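PDB 5CZW: myroilysin from Myroides profundi, which probably cleaves peptide bonds as a zinc-dependent, astacin-family endopeptidase, its metal blocked in the latent form by a propeptide cysteine. Local coordinates for residues A68-N73 with T134-F139; S99-G104 with G140-M145; I49-Y54 with I77-V82; Q200-Y205 with S222-T227. The protein carries 1 engineered substitution. All coordinates share one frame; numbering follows the deposited sequence.

Interactions 1 and 2 share helix 128-143, which carries the zinc ligands His137 and His141; their centres lie about 10 Å apart. Interaction 3 pairs two parallel strands of the mixed sheet, its centre about 12 Å from that of interaction 1; its strand 78-81 and strand 100-101 of interaction 2 are the two outermost strands of that sheet within the chain. Interaction 4 joins two loops beneath the metal, its centre about 11 Å from that of interaction 1 and about 22 Å from that of interaction 3. Along the chain the segments of interaction 1 alternate with those of 2 and of 3, and interaction 4 comes last. The zinc-binding helix is thus gripped by sheet-side elements and by the loops of interaction 4.

Interaction 1: A68-N73 with T134-F139. With ZN (zinc ion), chain B.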
# COMPACT_ATOMS: atom_id res chain seq x y z
N ALA A 68 -6.21 -10.73 -1.31
CA ALA A 68 -7.03 -9.67 -0.67
C ALA A 68 -8.01 -10.36 0.27
O ALA A 68 -8.24 -9.97 1.41
CB ALA A 68 -7.79 -8.89 -1.73
N GLN A 69 -8.62 -11.44 -0.25
CA GLN A 69 -9.69 -12.10 0.45
C GLN A 69 -9.20 -12.89 1.63
O GLN A 69 -10.03 -13.24 2.50
CB GLN A 69 -10.49 -12.97 -0.54
CG GLN A 69 -11.13 -12.07 -1.58
CD GLN A 69 -12.14 -12.75 -2.49
OE1 GLN A 69 -11.88 -13.84 -3.02
NE2 GLN A 69 -13.25 -12.06 -2.75
N GLU A 70 -7.92 -13.01 1.82
CA GLU A 70 -7.40 -13.63 3.02
C GLU A 70 -7.83 -12.85 4.29
O GLU A 70 -8.03 -13.40 5.29
CB GLU A 70 -5.88 -13.66 2.98
CG GLU A 70 -5.31 -14.93 2.49
CD GLU A 70 -5.55 -16.13 3.47
OE1 GLU A 70 -5.78 -17.20 2.98
OE2 GLU A 70 -5.54 -16.02 4.75
N TRP A 71 -7.90 -11.55 4.23
CA TRP A 71 -8.27 -10.79 5.38
C TRP A 71 -9.66 -11.18 5.95
O TRP A 71 -9.87 -11.08 7.15
CB TRP A 71 -8.40 -9.32 4.98
CG TRP A 71 -7.08 -8.64 4.93
CD1 TRP A 71 -6.45 -8.22 3.78
CD2 TRP A 71 -6.24 -8.26 6.02
NE1 TRP A 71 -5.27 -7.60 4.13
CE2 TRP A 71 -5.14 -7.57 5.49
CE3 TRP A 71 -6.37 -8.35 7.41
CZ2 TRP A 71 -4.12 -7.04 6.30
CZ3 TRP A 71 -5.37 -7.78 8.24
CH2 TRP A 71 -4.23 -7.10 7.61
N SER A 72 -10.54 -11.66 5.08
CA SER A 72 -11.87 -12.00 5.54
C SER A 72 -11.92 -13.23 6.39
O SER A 72 -12.97 -13.48 7.02
CB SER A 72 -12.78 -12.16 4.35
OG SER A 72 -12.80 -10.92 3.67
N ASN A 73 -10.82 -13.99 6.41
CA ASN A 73 -10.73 -15.09 7.40
C ASN A 73 -10.73 -14.65 8.85
O ASN A 73 -10.94 -15.47 9.76
CB ASN A 73 -9.53 -15.97 7.03
CG ASN A 73 -9.78 -16.72 5.71
OD1 ASN A 73 -10.95 -16.95 5.31
ND2 ASN A 73 -8.72 -17.04 4.99
N THR A 134 2.61 -8.15 -0.73
CA THR A 134 2.27 -6.76 -1.16
C THR A 134 0.70 -6.59 -1.25
O THR A 134 0.15 -5.53 -0.83
CB THR A 134 2.99 -6.42 -2.44
OG1 THR A 134 4.39 -6.29 -2.13
CG2 THR A 134 2.46 -5.10 -3.09
N VAL A 135 -0.01 -7.66 -1.67
CA VAL A 135 -1.46 -7.54 -1.77
C VAL A 135 -2.04 -7.46 -0.35
O VAL A 135 -2.85 -6.55 -0.04
CB VAL A 135 -2.12 -8.68 -2.55
CG1 VAL A 135 -3.62 -8.58 -2.48
CG2 VAL A 135 -1.62 -8.60 -3.98
N ILE A 136 -1.70 -8.39 0.52
CA ILE A 136 -2.25 -8.36 1.87
C ILE A 136 -1.88 -7.03 2.53
O ILE A 136 -2.73 -6.44 3.15
CB ILE A 136 -1.78 -9.57 2.72
CG1 ILE A 136 -2.23 -10.85 2.01
CG2 ILE A 136 -2.32 -9.52 4.14
CD1 ILE A 136 -2.01 -12.11 2.78
N HIS A 137 -0.66 -6.59 2.37
CA HIS A 137 -0.26 -5.30 2.93
C HIS A 137 -1.13 -4.08 2.48
O HIS A 137 -1.62 -3.34 3.29
CB HIS A 137 1.19 -5.09 2.59
CG HIS A 137 1.79 -3.87 3.18
ND1 HIS A 137 2.51 -3.93 4.32
CD2 HIS A 137 1.87 -2.60 2.74
CE1 HIS A 137 2.97 -2.75 4.61
NE2 HIS A 137 2.64 -1.94 3.64
N GLU A 138 -1.28 -3.95 1.19
CA GLU A 138 -2.08 -2.84 0.69
C GLU A 138 -3.49 -2.93 1.08
O GLU A 138 -4.12 -1.90 1.40
CB GLU A 138 -1.93 -2.67 -0.86
CG GLU A 138 -0.52 -2.27 -1.37
CD GLU A 138 0.14 -1.08 -0.65
OE1 GLU A 138 -0.54 -0.22 -0.08
OE2 GLU A 138 1.44 -1.05 -0.70
N PHE A 139 -4.06 -4.18 1.10
CA PHE A 139 -5.42 -4.33 1.63
C PHE A 139 -5.56 -4.07 3.11
O PHE A 139 -6.64 -3.63 3.60
CB PHE A 139 -6.06 -5.65 1.11
CG PHE A 139 -6.66 -5.49 -0.27
CD1 PHE A 139 -5.83 -5.69 -1.40
CD2 PHE A 139 -7.94 -5.07 -0.52
CE1 PHE A 139 -6.33 -5.49 -2.72
CE2 PHE A 139 -8.44 -4.94 -1.84
CZ PHE A 139 -7.61 -5.14 -2.92
ZN ZN B . 2.33 0.32 3.29
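Ala68 and Trp71 meet Phe139 and Ile136 through two aromatic rings used differently: the Phe139 phenyl offers a face, the Trp71 indole an edge. Segment 134-139 belongs to the active-site helix of the metzincin fold, whose HExxH motif supplies the zinc ligand His137; residues 68-73 back this helix on the side turned from the metal. Ala68 CB sits over the centre of the phenyl ring, 3.6 Å from its centroid and 6° off the normal, a CH-pi contact, while Val135 O lies in plane at the edge of the same ring. At the indole edge, nearly in the ring plane, stand Ala68 O and Ile136 O. Ile136 CG2 packs 3.7 Å from Trp71 CE2, and Phe139 CB approaches the indole obliquely, 3.7 Å from Trp71 CD1. Val135 holds CG1 anti to the backbone N (chi1 173°), which brings that methyl to 3.6 Å from Ala68 N. Beyond the contact, the Phe139 ring meets Phe79 edge-to-face and Trp71 touches Leu224. A single side-chain bond ties the buried indole to the helix backbone: Trp71 NE1 donates to Ile136 O at 3.0 Å, in the carbonyl plane on a lone pair.

Interaction 2: S99-G104 with G140-M145; sequences SYSYLG and GHALGM. With ZN (zinc ion), chain B.
Leu103 and His141 cross obliquely, the leucine reaching with one branch toward the ring that holds the metal. Leu103 CD2 lies 3.8 Å from His141 ND1 and 3.5 Å from Met145 O, so it packs beside the very pair of atoms that fixes the imidazole: His141 ND1 donates to Met145 O at 3.0 Å, with the acceptor close to the ring plane. The other ring nitrogen, His141 NE2, binds the zinc ion at 2.1 Å. Metal and carbonyl together therefore set the rotation of the ring, and the carbonyl may make the imidazole a stronger electron donor to zinc. Nearer the helix, Ser101 CB faces His141 CB at 3.9 Å. The serine hydroxyl, turned anti to its own backbone N (chi1 179°), lies beside the Ala142 methyl and is satisfied by a bond to Tyr102 O. The backbones close in at the far end, where Gly104 N donates to His141 O at 2.9 Å. That carbonyl also accepts from Gly144 N, so two N-H groups grip it where the helix stops. Gly104, lacking a side chain, lets the chains come close enough for a CA-H...O contact from its CA to Ala142 O, only 3.1 Å away. The chain just after strand 100-101, an outermost strand of the sheet, is thereby tied to the end of helix 128-143. His147 and His137 join His141 on the metal, and Cys23 is its fourth ligand. Gly144, with positive phi, ends the helix in a Schellman motif that bends the chain toward His147, as in the HExxHxxGxxH zinc-binding sequence of metzincins.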
# COMPACT_ATOMS: atom_id res chain seq x y z
N SER A 99 3.68 1.14 -4.81
CA SER A 99 2.39 0.52 -4.45
C SER A 99 1.90 1.30 -3.28
O SER A 99 2.68 1.83 -2.46
CB SER A 99 2.58 -0.97 -4.05
OG SER A 99 3.03 -1.79 -5.12
N TYR A 100 0.57 1.37 -3.15
CA TYR A 100 -0.07 2.26 -2.18
C TYR A 100 -1.53 2.01 -2.09
O TYR A 100 -2.12 1.50 -3.06
CB TYR A 100 0.18 3.78 -2.58
CG TYR A 100 -0.11 4.27 -3.98
CD1 TYR A 100 -1.39 4.61 -4.40
CD2 TYR A 100 0.90 4.27 -4.93
CE1 TYR A 100 -1.62 5.02 -5.67
CE2 TYR A 100 0.68 4.70 -6.21
CZ TYR A 100 -0.57 5.04 -6.60
OH TYR A 100 -0.88 5.46 -7.89
N SER A 101 -2.12 2.51 -1.00
CA SER A 101 -3.60 2.60 -0.85
C SER A 101 -3.91 3.73 0.12
O SER A 101 -3.21 3.94 1.12
CB SER A 101 -4.19 1.31 -0.26
OG SER A 101 -5.59 1.39 -0.09
N TYR A 102 -5.00 4.43 -0.17
CA TYR A 102 -5.57 5.29 0.84
C TYR A 102 -5.99 4.47 2.02
O TYR A 102 -6.24 3.28 1.93
CB TYR A 102 -6.70 6.18 0.26
CG TYR A 102 -6.20 7.06 -0.85
CD1 TYR A 102 -5.50 8.26 -0.54
CD2 TYR A 102 -6.34 6.72 -2.20
CE1 TYR A 102 -4.98 9.02 -1.53
CE2 TYR A 102 -5.77 7.48 -3.19
CZ TYR A 102 -5.16 8.68 -2.85
OH TYR A 102 -4.62 9.48 -3.82
N LEU A 103 -6.10 5.11 3.17
CA LEU A 103 -6.45 4.41 4.37
C LEU A 103 -7.94 4.24 4.66
O LEU A 103 -8.61 5.18 4.89
CB LEU A 103 -5.89 5.13 5.57
CG LEU A 103 -4.38 5.24 5.59
CD1 LEU A 103 -3.90 5.91 6.86
CD2 LEU A 103 -3.73 3.88 5.51
N GLY A 104 -8.38 3.00 4.70
CA GLY A 104 -9.74 2.76 5.13
C GLY A 104 -10.77 3.49 4.27
O GLY A 104 -10.64 3.58 3.05
N GLY A 140 -4.45 -4.22 3.85
CA GLY A 140 -4.40 -3.81 5.26
C GLY A 140 -4.60 -2.32 5.36
O GLY A 140 -5.43 -1.85 6.14
N HIS A 141 -3.89 -1.52 4.58
CA HIS A 141 -4.18 -0.12 4.54
C HIS A 141 -5.58 0.10 4.09
O HIS A 141 -6.24 1.02 4.69
CB HIS A 141 -3.27 0.53 3.49
CG HIS A 141 -1.82 0.59 3.82
ND1 HIS A 141 -1.31 1.03 5.01
CD2 HIS A 141 -0.76 0.35 3.06
CE1 HIS A 141 -0.01 0.95 5.02
NE2 HIS A 141 0.31 0.64 3.81
N ALA A 142 -6.12 -0.65 3.12
CA ALA A 142 -7.53 -0.44 2.67
C ALA A 142 -8.59 -0.65 3.79
O ALA A 142 -9.69 -0.05 3.76
CB ALA A 142 -7.88 -1.25 1.43
N LEU A 143 -8.22 -1.46 4.80
CA LEU A 143 -9.02 -1.66 6.00
C LEU A 143 -8.79 -0.70 7.13
O LEU A 143 -9.53 -0.71 8.11
CB LEU A 143 -8.86 -3.08 6.48
CG LEU A 143 -9.26 -4.20 5.56
CD1 LEU A 143 -8.77 -5.57 6.02
CD2 LEU A 143 -10.80 -4.20 5.47
N GLY A 144 -7.77 0.10 6.97
CA GLY A 144 -7.42 1.16 7.87
C GLY A 144 -6.16 1.03 8.67
O GLY A 144 -5.86 1.90 9.53
N MET A 145 -5.38 0.02 8.39
CA MET A 145 -4.15 -0.13 9.12
C MET A 145 -3.05 0.79 8.62
O MET A 145 -2.99 1.03 7.48
CB MET A 145 -3.70 -1.57 9.03
CG MET A 145 -4.62 -2.42 9.92
SD MET A 145 -4.09 -4.08 10.17
CE MET A 145 -2.84 -3.87 11.42
ZN ZN B . 2.33 0.32 3.29

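Interaction 3: I49-Y54 with I77-V82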
# COMPACT_ATOMS: atom_id res chain seq x y z
N ILE A 49 -17.30 -4.51 0.63
CA ILE A 49 -16.70 -3.40 -0.09
C ILE A 49 -16.47 -3.85 -1.54
O ILE A 49 -15.84 -4.90 -1.85
CB ILE A 49 -15.33 -3.01 0.56
CG1 ILE A 49 -15.48 -2.69 2.04
CG2 ILE A 49 -14.71 -1.83 -0.21
CD1 ILE A 49 -14.17 -2.66 2.77
N THR A 50 -17.02 -3.07 -2.47
CA THR A 50 -16.79 -3.31 -3.90
C THR A 50 -15.35 -2.89 -4.32
O THR A 50 -14.88 -1.85 -3.88
CB THR A 50 -17.83 -2.61 -4.78
OG1 THR A 50 -17.82 -1.21 -4.50
CG2 THR A 50 -19.22 -3.17 -4.59
N VAL A 51 -14.73 -3.76 -5.09
CA VAL A 51 -13.34 -3.58 -5.59
C VAL A 51 -13.36 -3.67 -7.09
O VAL A 51 -13.90 -4.67 -7.62
CB VAL A 51 -12.36 -4.63 -4.98
CG1 VAL A 51 -10.94 -4.31 -5.44
CG2 VAL A 51 -12.45 -4.61 -3.48
N GLY A 52 -12.72 -2.75 -7.81
CA GLY A 52 -12.61 -2.95 -9.17
C GLY A 52 -11.13 -2.93 -9.54
O GLY A 52 -10.34 -2.18 -8.97
N LEU A 53 -10.80 -3.75 -10.49
CA LEU A 53 -9.41 -3.87 -11.00
C LEU A 53 -9.33 -3.24 -12.38
O LEU A 53 -10.08 -3.50 -13.37
CB LEU A 53 -8.98 -5.35 -10.98
CG LEU A 53 -9.10 -6.15 -9.65
CD1 LEU A 53 -8.59 -7.59 -9.77
CD2 LEU A 53 -8.38 -5.39 -8.50
N TYR A 54 -8.35 -2.37 -12.52
CA TYR A 54 -8.21 -1.63 -13.74
C TYR A 54 -6.90 -1.95 -14.41
O TYR A 54 -5.86 -1.57 -13.91
CB TYR A 54 -8.33 -0.11 -13.45
CG TYR A 54 -9.66 0.31 -12.94
CD1 TYR A 54 -10.02 0.09 -11.62
CD2 TYR A 54 -10.56 0.97 -13.74
CE1 TYR A 54 -11.24 0.50 -11.11
CE2 TYR A 54 -11.79 1.38 -13.24
CZ TYR A 54 -12.11 1.19 -11.96
OH TYR A 54 -13.33 1.60 -11.53
N ILE A 77 -15.25 -8.30 7.30
CA ILE A 77 -15.30 -7.41 6.11
C ILE A 77 -15.02 -8.36 4.95
O ILE A 77 -14.18 -9.26 5.09
CB ILE A 77 -14.17 -6.33 6.12
CG1 ILE A 77 -14.34 -5.36 7.26
CG2 ILE A 77 -14.05 -5.55 4.78
CD1 ILE A 77 -15.59 -4.49 7.23
N THR A 78 -15.71 -8.19 3.83
CA THR A 78 -15.59 -8.94 2.60
C THR A 78 -15.34 -7.94 1.46
O THR A 78 -15.84 -6.80 1.51
CB THR A 78 -16.94 -9.68 2.29
OG1 THR A 78 -17.16 -10.65 3.33
CG2 THR A 78 -16.88 -10.49 1.03
N PHE A 79 -14.62 -8.41 0.45
CA PHE A 79 -14.35 -7.65 -0.77
C PHE A 79 -15.08 -8.35 -1.91
O PHE A 79 -14.90 -9.55 -2.14
CB PHE A 79 -12.90 -7.69 -1.07
CG PHE A 79 -12.07 -7.03 -0.02
CD1 PHE A 79 -12.25 -5.67 0.19
CD2 PHE A 79 -11.14 -7.70 0.78
CE1 PHE A 79 -11.48 -5.01 1.12
CE2 PHE A 79 -10.36 -7.02 1.74
CZ PHE A 79 -10.58 -5.69 1.94
N ASN A 80 -15.94 -7.58 -2.55
CA ASN A 80 -16.70 -8.05 -3.70
C ASN A 80 -16.06 -7.46 -4.93
O ASN A 80 -16.14 -6.26 -5.16
CB ASN A 80 -18.17 -7.53 -3.63
CG ASN A 80 -19.04 -8.09 -4.78
OD1 ASN A 80 -18.60 -9.02 -5.48
ND2 ASN A 80 -20.24 -7.53 -4.98
N PHE A 81 -15.41 -8.31 -5.74
CA PHE A 81 -14.73 -7.86 -6.97
C PHE A 81 -15.71 -7.76 -8.12
O PHE A 81 -16.27 -8.80 -8.51
CB PHE A 81 -13.58 -8.78 -7.32
CG PHE A 81 -12.39 -8.63 -6.41
CD1 PHE A 81 -12.38 -9.10 -5.10
CD2 PHE A 81 -11.34 -7.84 -6.80
CE1 PHE A 81 -11.26 -8.88 -4.25
CE2 PHE A 81 -10.21 -7.65 -5.95
CZ PHE A 81 -10.18 -8.19 -4.70
N VAL A 82 -15.90 -6.55 -8.61
CA VAL A 82 -16.93 -6.22 -9.59
C VAL A 82 -16.35 -5.59 -10.88
O VAL A 82 -15.20 -5.12 -10.91
CB VAL A 82 -17.94 -5.27 -8.98
CG1 VAL A 82 -18.43 -5.74 -7.65
CG2 VAL A 82 -17.27 -3.93 -8.83
O HOH W 1 -12.83 -5.68 -11.30
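The first torsion of Val51 (chi1 -175°) sends its two methyls to different phenylalanines: CG1, anti to the backbone N, comes 3.5 Å from Phe81 CE2, while CG2, anti to the carbonyl carbon, lies 3.8 Å from Phe79 CD1. Phe81 (chi1 -73°) runs alongside Val51, which places Val51 CB over one ring face, offset toward the rim, in a CH-pi contact 3.9 Å from the centroid. Leu53 meets the edge of that ring. At the other end Ile49 CD1 packs 3.5 Å from Ile77 CG2 and also reaches Phe79. On the reverse face, Thr50 CG2 meets Val82 CG1, while Thr50 OG1 bonds to Gln88 N. The backbones pair as parallel strands: Ile49 N donates to Thr78 O, Asn80 N to Ile49 O at 2.8 Å, Val51 N to Asn80 O, and Val82 N to Val51 O at 2.9 Å. With helix 58-63 between them in the chain, strands 48-54 and 78-81 form a beta-alpha-beta crossover. The paired N-H and C=O groups satisfy one another between the strands, so the face carrying Ile49, Val51, Phe79 and Phe81 can be wholly apolar; there Phe79, with Ile77 beside it, touches Leu143 of the zinc-binding helix.

Interaction 4: Q200-Y205 with S222-T227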
# COMPACT_ATOMS: atom_id res chain seq x y z
N GLN A 200 6.64 -9.43 13.14
CA GLN A 200 6.09 -10.27 12.13
C GLN A 200 4.96 -9.66 11.30
O GLN A 200 4.47 -10.32 10.40
CB GLN A 200 5.51 -11.48 12.84
CG GLN A 200 6.60 -12.38 13.41
CD GLN A 200 6.86 -13.59 12.54
OE1 GLN A 200 7.68 -13.54 11.60
NE2 GLN A 200 6.15 -14.70 12.84
N SER A 201 4.49 -8.48 11.69
CA SER A 201 3.33 -7.88 11.08
C SER A 201 3.47 -7.70 9.58
O SER A 201 4.52 -7.30 9.06
CB SER A 201 2.94 -6.57 11.71
OG SER A 201 1.77 -6.02 11.07
N ILE A 202 2.40 -8.01 8.87
CA ILE A 202 2.38 -7.80 7.44
C ILE A 202 2.47 -6.27 7.16
O ILE A 202 2.84 -5.90 6.09
CB ILE A 202 1.08 -8.37 6.87
CG1 ILE A 202 1.13 -8.43 5.40
CG2 ILE A 202 -0.09 -7.52 7.30
CD1 ILE A 202 1.90 -9.56 4.86
N MET A 203 2.13 -5.46 8.18
CA MET A 203 2.10 -4.00 8.05
C MET A 203 3.46 -3.30 8.22
O MET A 203 3.55 -2.08 8.16
CB MET A 203 0.96 -3.35 8.89
CG MET A 203 -0.47 -3.74 8.49
SD MET A 203 -0.77 -3.79 6.72
CE MET A 203 -0.62 -2.05 6.27
N HIS A 204 4.51 -4.07 8.46
CA HIS A 204 5.82 -3.45 8.65
C HIS A 204 6.19 -2.68 7.42
O HIS A 204 5.87 -3.07 6.37
CB HIS A 204 6.95 -4.39 9.16
CG HIS A 204 7.09 -4.41 10.64
ND1 HIS A 204 7.80 -3.45 11.34
CD2 HIS A 204 6.53 -5.21 11.58
CE1 HIS A 204 7.71 -3.69 12.62
NE2 HIS A 204 6.93 -4.74 12.80
N TYR A 205 6.86 -1.57 7.61
CA TYR A 205 7.27 -0.65 6.53
C TYR A 205 8.61 -1.05 5.98
O TYR A 205 9.64 -1.14 6.70
CB TYR A 205 7.39 0.76 7.14
CG TYR A 205 7.81 1.78 6.20
CD1 TYR A 205 7.02 2.10 5.16
CD2 TYR A 205 8.86 2.58 6.47
CE1 TYR A 205 7.36 3.09 4.28
CE2 TYR A 205 9.29 3.51 5.59
CZ TYR A 205 8.50 3.83 4.50
OH TYR A 205 8.86 4.85 3.62
N SER A 222 5.61 -11.83 4.93
CA SER A 222 4.73 -12.04 3.77
C SER A 222 3.36 -12.68 3.97
O SER A 222 2.62 -12.88 3.05
CB SER A 222 5.52 -12.71 2.67
OG SER A 222 5.86 -13.99 3.10
N VAL A 223 3.04 -12.93 5.21
CA VAL A 223 1.77 -13.55 5.65
C VAL A 223 1.24 -12.81 6.89
O VAL A 223 2.02 -12.06 7.55
CB VAL A 223 1.95 -15.06 5.99
CG1 VAL A 223 2.46 -15.84 4.79
CG2 VAL A 223 2.89 -15.18 7.19
N LEU A 224 -0.04 -12.99 7.20
CA LEU A 224 -0.66 -12.40 8.35
C LEU A 224 0.01 -12.96 9.65
O LEU A 224 0.21 -14.18 9.73
CB LEU A 224 -2.16 -12.69 8.33
CG LEU A 224 -2.90 -11.88 7.28
CD1 LEU A 224 -4.33 -12.31 7.03
CD2 LEU A 224 -2.86 -10.39 7.67
N SER A 225 0.40 -12.09 10.59
CA SER A 225 0.84 -12.55 11.90
C SER A 225 -0.31 -12.88 12.79
O SER A 225 -1.45 -12.48 12.61
CB SER A 225 1.75 -11.56 12.59
OG SER A 225 1.07 -10.38 12.97
N ALA A 226 0.02 -13.64 13.84
CA ALA A 226 -0.86 -13.77 14.98
C ALA A 226 -1.44 -12.46 15.44
O ALA A 226 -2.69 -12.34 15.68
CB ALA A 226 -0.10 -14.43 16.13
N THR A 227 -0.58 -11.45 15.57
CA THR A 227 -1.07 -10.19 16.10
C THR A 227 -1.96 -9.49 15.07
O THR A 227 -2.97 -8.91 15.44
CB THR A 227 0.05 -9.26 16.56
OG1 THR A 227 0.71 -9.85 17.68
CG2 THR A 227 -0.47 -7.95 16.98
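Ile202 follows Ser201 in a type I beta turn, Ser201 to His204, and its CA lies 5.6 Å from that of Leu224 in an irregular loop. With CG1 anti to the backbone N (chi1 -169°) and a bend at chi2 (79°), the isoleucine lays CD1 against the Ser222-Val223 peptide, 3.6 Å from Val223 N, while its other branch, CG2, meets Leu224 CD2 at 4.0 Å. Farther along, Ser225 CB packs 3.8 Å from Gln200 CB and 3.7 Å from Gln200 O. The contact between the loops is apolar in the main, and the hydroxyls of Ser201 and Ser225 find their partners outside the contact or within their own turn. Ser225 OG bonds to Asp198 OD2 and to Asp228 N; the carboxylate of Asp228 in turn holds Ser201 OG and Ile202 N. Ser201 OG also accepts from Met203 N at 3.0 Å, an ST turn within the beta turn, so the hydroxyl stiffens the chain just ahead of the methionine. Ile202 O receives the ND1 hydrogen bond of the zinc ligand His137, making the turn a second-shell support of the metal site. Met203, packed under His141, and the sequence Ser-Ile-Met-His-Tyr mark this as the Met-turn of metzincins.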